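Local structure of putative neuraminyllactose-binding hemagglutinin homolog (Helicobacter pylori, 3BGH) at residues S86-P89 / Q90-E94. The protein is a putative neuraminyllactose-binding hemagglutinin homolog, an outer-membrane lipoprotein also named flagellar sheath adhesin, and may therefore act in adhesion to sialylated host sugars. Numbering follows the deposited sequence.
Sequences SEIP and QDIKE
Ile88 meets the following helical turn through one methyl and its carbonyl oxygen. Ile88 CG2, anti to the backbone N, is carried against the helix and lies 3.8 Å from Ile92 CG2, the two side chains crossing at about a right angle; it is equally close to CG of Lys93. The lysine chain, bent at chi3 and chi4, curls back along the loop, and Lys93 NZ donates a hydrogen bond of 2.9 Å to Ile88 O. The ammonium group approaches from 29° off the carbonyl plane. Ile88 and Pro89 touch Phe82 of strand 78-82, and Ile88 and Ile92 touch Val40 of strand 38-48. Pro89, next in the chain, is the N-cap residue of the short helix 90-95, which lies in the crossover connection between parallel strands 78-82 and 98-114, on either side of strand 38-48 in the mixed sheet. Pro89 O accepts the first helical i to i+4 bond, from Lys93 N at 3.0 Å, nearly straight at 163° and in the carbonyl plane. A second donor, Ile92 N, reaches Pro89 O at 2.9 Å, but the 125° angle at its hydrogen makes this bond weak. Pro89 CG packs 3.6 Å from Ile92 CG1, the two side chains lying side by side and pointing the same way.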
loop_
_atom_site.group_PDB
_atom_site.type_symbol
_atom_site.label_atom_id
_atom_site.label_comp_id
_atom_site.label_asym_id
_atom_site.label_seq_id
_atom_site.Cartn_x
_atom_site.Cartn_y
_atom_site.Cartn_z
ATOM N N SER A 86 -11.593 -17.639 -15.280
ATOM C CA SER A 86 -11.508 -18.610 -16.365
ATOM C C SER A 86 -12.238 -19.920 -16.039
ATOM O O SER A 86 -12.605 -20.666 -16.948
ATOM C CB SER A 86 -10.038 -18.885 -16.705
ATOM O OG SER A 86 -9.283 -19.182 -15.532
ATOM N N GLU A 87 -12.447 -20.199 -14.751
ATOM C CA GLU A 87 -13.198 -21.397 -14.338
ATOM C C GLU A 87 -14.711 -21.207 -14.395
ATOM O O GLU A 87 -15.458 -22.111 -14.009
ATOM C CB GLU A 87 -12.823 -21.846 -12.923
ATOM C CG GLU A 87 -11.347 -22.141 -12.690
ATOM C CD GLU A 87 -11.042 -22.518 -11.233
ATOM O OE1 GLU A 87 -11.952 -22.438 -10.363
ATOM O OE2 GLU A 87 -9.880 -22.901 -10.958
ATOM N N ILE A 88 -15.174 -20.044 -14.852
ATOM C CA ILE A 88 -16.614 -19.810 -14.907
ATOM C C ILE A 88 -17.181 -20.399 -16.197
ATOM O O ILE A 88 -16.812 -19.968 -17.299
ATOM C CB ILE A 88 -17.002 -18.318 -14.763
ATOM C CG1 ILE A 88 -16.500 -17.745 -13.436
ATOM C CG2 ILE A 88 -18.518 -18.157 -14.845
ATOM C CD1 ILE A 88 -16.438 -16.218 -13.414
ATOM N N PRO A 89 -18.054 -21.413 -16.062
ATOM C CA PRO A 89 -18.746 -22.004 -17.211
ATOM C C PRO A 89 -19.795 -21.074 -17.839
ATOM O O PRO A 89 -20.425 -20.265 -17.138
ATOM C CB PRO A 89 -19.411 -23.255 -16.619
ATOM C CG PRO A 89 -19.563 -22.967 -15.167
ATOM C CD PRO A 89 -18.407 -22.084 -14.797
ATOM N N GLN A 90 -19.971 -21.218 -19.154
ATOM C CA GLN A 90 -20.927 -20.424 -19.925
ATOM C C GLN A 90 -22.320 -20.419 -19.336
ATOM O O GLN A 90 -22.955 -19.370 -19.234
ATOM C CB GLN A 90 -20.995 -20.924 -21.361
ATOM C CG GLN A 90 -20.088 -20.174 -22.290
ATOM C CD GLN A 90 -20.753 -18.953 -22.915
ATOM O OE1 GLN A 90 -20.327 -18.482 -23.974
ATOM N NE2 GLN A 90 -21.810 -18.443 -22.276
ATOM N N ASP A 91 -22.803 -21.597 -18.956
ATOM C CA ASP A 91 -24.105 -21.700 -18.315
ATOM C C ASP A 91 -24.275 -20.626 -17.236
ATOM O O ASP A 91 -25.336 -20.001 -17.113
ATOM C CB ASP A 91 -24.273 -23.066 -17.671
ATOM C CG ASP A 91 -25.720 -23.381 -17.378
ATOM O OD1 ASP A 91 -26.333 -22.744 -16.468
ATOM O OD2 ASP A 91 -26.251 -24.262 -18.093
ATOM N N ILE A 92 -23.215 -20.450 -16.449
ATOM C CA ILE A 92 -23.192 -19.471 -15.371
ATOM C C ILE A 92 -23.100 -18.059 -15.945
ATOM O O ILE A 92 -23.968 -17.250 -15.661
ATOM C CB ILE A 92 -22.057 -19.756 -14.361
ATOM C CG1 ILE A 92 -22.251 -21.131 -13.688
ATOM C CG2 ILE A 92 -21.964 -18.637 -13.346
ATOM C CD1 ILE A 92 -23.525 -21.260 -12.881
ATOM N N LYS A 93 -22.094 -17.778 -16.773
ATOM C CA LYS A 93 -21.983 -16.463 -17.414
ATOM C C LYS A 93 -23.343 -15.962 -17.939
ATOM O O LYS A 93 -23.700 -14.797 -17.744
ATOM C CB LYS A 93 -20.977 -16.454 -18.575
ATOM C CG LYS A 93 -19.507 -16.764 -18.263
ATOM C CD LYS A 93 -18.616 -16.206 -19.398
ATOM C CE LYS A 93 -17.498 -17.146 -19.833
ATOM N NZ LYS A 93 -16.488 -17.431 -18.763
ATOM N N GLU A 94 -24.099 -16.845 -18.595
ATOM C CA GLU A 94 -25.380 -16.462 -19.217
ATOM C C GLU A 94 -26.446 -16.045 -18.202
ATOM O O GLU A 94 -27.322 -15.220 -18.509
ATOM C CB GLU A 94 -25.926 -17.573 -20.136
ATOM C CG GLU A 94 -25.143 -17.750 -21.463
ATOM C CD GLU A 94 -25.616 -16.834 -22.617
ATOM O OE1 GLU A 94 -26.731 -16.231 -22.533
ATOM O OE2 GLU A 94 -24.857 -16.734 -23.621
#